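Local coordinates for conserved membrane protein (Chlamydia abortus, PDB 6GZU), which combines deubiquitinase and acetyltransferase activities as a CE-clan effector that fragments the host Golgi, the crystallised part being its probable cysteine-peptidase region, at residues Pro109-Pro114 with Asn118-Ser123; Thr47-Glu52 with Asn159-Pro164. One frame throughout, in Å; residues are numbered along the deposited sequence. Where two conformers were deposited one is given.

Interaction 1: residues Pro109-Pro114 with Asn118-Ser123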
loop_
_atom_site.group_PDB
_atom_site.type_symbol
_atom_site.label_atom_id
_atom_site.label_comp_id
_atom_site.label_asym_id
_atom_site.label_seq_id
_atom_site.Cartn_x
_atom_site.Cartn_y
_atom_site.Cartn_z
ATOM N N PRO A 109 8.129 16.081 3.011
ATOM C CA PRO A 109 9.275 16.261 3.910
ATOM C C PRO A 109 9.129 17.381 4.942
ATOM O O PRO A 109 9.937 17.406 5.902
ATOM C CB PRO A 109 10.447 16.587 2.956
ATOM C CG PRO A 109 9.956 16.156 1.564
ATOM C CD PRO A 109 8.466 16.330 1.589
ATOM N N SER A 110 8.161 18.287 4.792
ATOM C CA SER A 110 8.063 19.406 5.729
ATOM C C SER A 110 7.324 19.073 7.015
ATOM O O SER A 110 7.379 19.835 7.976
ATOM C CB SER A 110 7.424 20.627 5.074
ATOM O OG SER A 110 6.060 20.306 4.787
ATOM N N ALA A 111 6.667 17.918 7.034
ATOM C CA ALA A 111 5.926 17.441 8.195
ATOM C C ALA A 111 6.815 16.595 9.108
ATOM O O ALA A 111 7.426 15.614 8.666
ATOM C CB ALA A 111 4.758 16.629 7.747
ATOM N N HIS A 112 6.878 16.952 10.384
ATOM C CA HIS A 112 7.773 16.233 11.300
ATOM C C HIS A 112 7.079 15.486 12.411
ATOM O O HIS A 112 7.737 14.871 13.255
ATOM C CB HIS A 112 8.822 17.174 11.863
ATOM C CG HIS A 112 9.751 17.678 10.811
ATOM N ND1 HIS A 112 10.844 16.957 10.380
ATOM C CD2 HIS A 112 9.696 18.784 10.034
ATOM C CE1 HIS A 112 11.449 17.620 9.406
ATOM N NE2 HIS A 112 10.774 18.733 9.180
ATOM N N ASN A 113 5.754 15.557 12.433
ATOM C CA ASN A 113 4.971 14.814 13.420
ATOM C C ASN A 113 3.657 14.410 12.772
ATOM O O ASN A 113 3.381 14.856 11.658
ATOM C CB ASN A 113 4.798 15.640 14.707
ATOM C CG ASN A 113 4.009 16.917 14.504
ATOM O OD1 ASN A 113 3.011 16.956 13.791
ATOM N ND2 ASN A 113 4.465 17.983 15.146
ATOM N N PRO A 114 2.861 13.536 13.425
ATOM C CA PRO A 114 1.576 13.119 12.843
ATOM C C PRO A 114 0.599 14.241 12.596
ATOM O O PRO A 114 -0.048 14.202 11.543
ATOM C CB PRO A 114 1.011 12.186 13.916
ATOM C CG PRO A 114 2.228 11.588 14.495
ATOM C CD PRO A 114 3.189 12.723 14.609
ATOM N N ASN A 118 -0.665 14.793 8.969
ATOM C CA ASN A 118 -2.081 14.644 8.675
ATOM C C ASN A 118 -2.794 15.855 8.096
ATOM O O ASN A 118 -3.613 15.721 7.171
ATOM C CB ASN A 118 -2.823 14.060 9.844
ATOM C CG ASN A 118 -3.152 12.660 9.586
ATOM O OD1 ASN A 118 -2.250 11.833 9.392
ATOM N ND2 ASN A 118 -4.432 12.387 9.421
ATOM N N SER A 119 -2.464 17.026 8.619
ATOM C CA SER A 119 -3.087 18.244 8.148
ATOM C C SER A 119 -2.699 18.480 6.705
ATOM O O SER A 119 -3.545 18.822 5.863
ATOM C CB SER A 119 -2.669 19.423 9.003
ATOM O OG SER A 119 -3.223 20.598 8.450
ATOM N N MET A 120 -1.410 18.303 6.420
ATOM C CA MET A 120 -0.919 18.437 5.058
ATOM C C MET A 120 -1.584 17.418 4.153
ATOM O O MET A 120 -2.055 17.753 3.073
ATOM C CB MET A 120 0.586 18.280 4.999
ATOM C CG MET A 120 1.323 19.329 5.756
ATOM S SD MET A 120 3.061 19.303 5.275
ATOM C CE MET A 120 2.807 19.583 3.522
ATOM N N MET A 121 -1.661 16.172 4.574
ATOM C CA MET A 121 -2.227 15.158 3.713
ATOM C C MET A 121 -3.692 15.436 3.385
ATOM O O MET A 121 -4.132 15.327 2.221
ATOM C CB MET A 121 -2.109 13.784 4.364
ATOM C CG MET A 121 -2.618 12.741 3.435
ATOM S SD MET A 121 -2.412 11.156 4.131
ATOM C CE MET A 121 -3.477 11.226 5.584
ATOM N N LEU A 122 -4.450 15.776 4.420
ATOM C CA LEU A 122 -5.873 16.021 4.247
ATOM C C LEU A 122 -6.105 17.142 3.236
ATOM O O LEU A 122 -7.076 17.113 2.481
ATOM C CB LEU A 122 -6.551 16.335 5.588
ATOM C CG LEU A 122 -6.529 15.241 6.672
ATOM C CD1 LEU A 122 -7.405 15.608 7.855
ATOM C CD2 LEU A 122 -6.906 13.865 6.133
ATOM N N SER A 123 -5.202 18.115 3.173
ATOM C CA SER A 123 -5.390 19.170 2.188
ATOM C C SER A 123 -5.078 18.749 0.732
ATOM O O SER A 123 -5.701 19.272 -0.197
ATOM C CB SER A 123 -4.602 20.419 2.577
ATOM O OG SER A 123 -3.251 20.295 2.182
#
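The flat group at the heart of this contact is the peptide carbonyl of Pro-114, which Asn-118 N reaches from 23° off the carbonyl plane. This first-turn helical bond is short, 2.7 Å from Asn-118 N to Pro-114 O, and its N-H...O angle is 161°. Asn-118 CB, 3.3 Å from the same Pro-114 O, is the side-chain atom nearest that oxygen, and the carboxamide stays farther off.

A second meeting point lies two residues further along the helix. Met-120 swings its CG beside its own backbone N (chi1 -63°), and with an extended chi2 this carries the sulfur toward the incoming loop; the bend at chi3 turns only the CE methyl, leaving it near Ser-110. Ser-110 OG sits 3.2 Å from Met-120 SD and 3.6 Å from Met-120 CE, and Ala-111 CB lies 4.0 Å from that sulfur. A flexible thioether suits this place because it can follow the loop's contour, and a lone methyl suits buried Ala-111, which also touches Glu-116 and Met-117. Trp-106 and His-108 give Met-120 further neighbours.

Proline suits the first helical residue, since its ring favours the helical phi and the missing N-H is not needed there. Before it, Asn-113 OD1 accepts from Glu-116 N as the N-cap, while Glu-116 OE1 takes the N-H of His-112. Further on, Ser-123 OG donates to Met-120 O, 2.9 Å away.

The chemistry implies a division of labour: hydrogen bonds set the start of helix 114-124, whereas the loop before it is joined to the helix both by the bond from His-112 to Glu-116 and by the packing of Ser-110 and Ala-111 on the Met-120 thioether.

Interaction 2: residues Thr47-Glu52 with Asn159-Pro164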
loop_
_atom_site.group_PDB
_atom_site.type_symbol
_atom_site.label_atom_id
_atom_site.label_comp_id
_atom_site.label_asym_id
_atom_site.label_seq_id
_atom_site.Cartn_x
_atom_site.Cartn_y
_atom_site.Cartn_z
ATOM N N THR A 47 0.455 7.124 6.052
ATOM C CA THR A 47 1.683 7.927 6.076
ATOM C C THR A 47 2.709 7.138 6.863
ATOM O O THR A 47 2.397 6.095 7.449
ATOM C CB THR A 47 1.484 9.269 6.822
ATOM O OG1 THR A 47 1.300 9.009 8.231
ATOM C CG2 THR A 47 0.268 10.034 6.279
ATOM N N CYS A 48 3.927 7.639 6.973
ATOM C CA CYS A 48 4.924 6.928 7.767
ATOM C C CYS A 48 4.502 6.809 9.240
ATOM O O CYS A 48 4.934 5.895 9.912
ATOM C CB CYS A 48 6.303 7.601 7.661
ATOM S SG CYS A 48 6.361 9.348 8.145
ATOM N N PHE A 49 3.678 7.733 9.711
ATOM C CA PHE A 49 3.250 7.735 11.107
ATOM C C PHE A 49 2.044 6.849 11.342
ATOM O O PHE A 49 1.836 6.428 12.469
ATOM C CB PHE A 49 2.948 9.160 11.591
ATOM C CG PHE A 49 4.129 10.068 11.574
ATOM C CD1 PHE A 49 5.192 9.841 12.400
ATOM C CD2 PHE A 49 4.162 11.150 10.728
ATOM C CE1 PHE A 49 6.297 10.671 12.382
ATOM C CE2 PHE A 49 5.245 12.005 10.726
ATOM C CZ PHE A 49 6.320 11.783 11.564
ATOM N N SER A 50 1.264 6.559 10.300
ATOM C CA SER A 50 0.007 5.829 10.490
ATOM C C SER A 50 0.023 4.442 9.895
ATOM O O SER A 50 -0.875 3.627 10.191
ATOM C CB SER A 50 -1.167 6.614 9.933
ATOM O OG SER A 50 -1.084 6.618 8.521
ATOM N N ILE A 51 1.045 4.100 9.112
ATOM C CA ILE A 51 1.031 2.815 8.386
ATOM C C ILE A 51 1.051 1.599 9.341
ATOM O O ILE A 51 0.339 0.650 9.092
ATOM C CB ILE A 51 2.184 2.757 7.317
ATOM C CG1 ILE A 51 2.192 1.449 6.544
ATOM C CG2 ILE A 51 3.553 2.966 7.966
ATOM C CD1 ILE A 51 0.931 1.156 5.721
ATOM N N GLU A 52 1.804 1.638 10.442
ATOM C CA GLU A 52 1.856 0.452 11.291
ATOM C C GLU A 52 0.461 0.181 11.891
ATOM O O GLU A 52 -0.012 -0.976 11.918
ATOM C CB GLU A 52 2.901 0.593 12.391
ATOM C CG GLU A 52 2.850 -0.570 13.386
ATOM C CD GLU A 52 3.883 -0.419 14.453
ATOM O OE1 GLU A 52 4.219 0.725 14.870
ATOM O OE2 GLU A 52 4.389 -1.453 14.913
ATOM N N ASN A 159 15.201 8.014 6.158
ATOM C CA ASN A 159 15.225 6.715 6.831
ATOM C C ASN A 159 14.728 6.805 8.268
ATOM O O ASN A 159 14.139 5.835 8.794
ATOM C CB ASN A 159 16.640 6.153 6.900
ATOM C CG ASN A 159 17.120 5.575 5.613
ATOM O OD1 ASN A 159 16.354 5.345 4.706
ATOM N ND2 ASN A 159 18.430 5.330 5.526
ATOM N N ARG A 160 14.979 7.939 8.909
ATOM C CA ARG A 160 14.540 8.168 10.292
ATOM C C ARG A 160 13.037 8.083 10.478
ATOM O O ARG A 160 12.552 7.807 11.610
ATOM C CB ARG A 160 15.084 9.515 10.822
ATOM C CG ARG A 160 16.596 9.540 10.993
ATOM C CD ARG A 160 17.140 10.930 11.422
ATOM N N LEU A 161 12.287 8.284 9.388
ATOM C CA LEU A 161 10.844 8.237 9.446
ATOM C C LEU A 161 10.270 6.937 8.924
ATOM O O LEU A 161 9.314 6.389 9.517
ATOM C CB LEU A 161 10.255 9.410 8.667
ATOM C CG LEU A 161 10.518 10.782 9.251
ATOM C CD1 LEU A 161 9.764 11.818 8.432
ATOM C CD2 LEU A 161 10.154 10.884 10.725
ATOM N N ILE A 162 10.796 6.436 7.808
ATOM C CA ILE A 162 10.221 5.243 7.197
ATOM C C ILE A 162 10.756 3.974 7.830
ATOM O O ILE A 162 9.984 3.039 8.049
ATOM C CB ILE A 162 10.364 5.199 5.620
ATOM C CG1 ILE A 162 9.565 4.032 5.022
ATOM C CG2 ILE A 162 11.842 5.141 5.162
ATOM C CD1 ILE A 162 8.093 4.070 5.342
ATOM N N ASP A 163 12.043 3.933 8.173
ATOM C CA ASP A 163 12.595 2.653 8.670
ATOM C C ASP A 163 11.968 2.152 9.990
ATOM O O ASP A 163 11.732 0.951 10.100
ATOM C CB ASP A 163 14.140 2.667 8.776
ATOM C CG ASP A 163 14.817 2.698 7.423
ATOM O OD1 ASP A 163 14.109 2.633 6.395
ATOM O OD2 ASP A 163 16.062 2.800 7.372
ATOM N N PRO A 164 11.702 3.047 10.975
ATOM C CA PRO A 164 11.131 2.485 12.217
ATOM C C PRO A 164 9.788 1.873 11.925
ATOM O O PRO A 164 9.440 0.806 12.481
ATOM C CB PRO A 164 10.955 3.703 13.095
ATOM C CG PRO A 164 12.055 4.597 12.675
ATOM C CD PRO A 164 12.166 4.438 11.175
HETATM O O HOH W 1 7.665 6.789 11.545
#
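Leu-161 crosses Phe-49 obliquely, its CD2 methyl 4.0 Å from Phe-49 CZ at the far end of the ring. Phe-49 carries its CG beside its own backbone N (chi1 -63°), which extends the ring toward the leucine. Cys-48, modelled in two conformers, completes the group: in the conformer described its sulfur lies over one face of the Phe-49 ring, displaced toward the rim, and Cys-48 SG is also 3.9 Å from Leu-161 CB. A compact side chain fits where the two backbones come close, while Leu-161 offers CB to the sulfur and its CD2 branch to the ring. Cys-48 CB is 3.7 Å from Leu-161 O.

A water spans the polar side of the contact. It donates to Leu-161 O at 2.6 Å and more weakly to Cys-48 O at 3.3 Å, linking two carbonyls that could not bond to each other.

The turn presenting Cys-48 and Phe-49 is braced by hydroxyls. Thr-47 N donates to Ser-50 OG at 3.0 Å, and Thr-47 OG1 weakly accepts from Phe-49 N and Ser-50 N, so that Thr-47 and Ser-50 form a reciprocal pair that tightens the turn.

Cys-48 and Leu-161 both touch His-107 of strand 100-107, so the entry to helix 51-58 and the first turns of helix 159-174 pack together beside a central sheet, as expected of the layered alpha/beta fold of Ulp1-type peptidases.

From the N terminus, residues 47-52 come first and lead into helix 51-58. The chain then passes the zinc ligands His-60, Cys-78, His-80 and Cys-95 and runs through strand 100-107 to interaction 1, a short local closure between 109-114 and 118-123 at the start of helix 114-124. Strands 134-141 and 146-150 follow before 159-164 returns to 47-52, so the long loop of interaction 2 encloses the short one. The two contacts also touch: Pro-114 packs on the Phe-49 ring, and the carbonyl oxygens of His-112 and Asn-113 approach its CZ and CE2. Together they join helices 51-58, 114-124 and 159-174 around one end of strand 100-107.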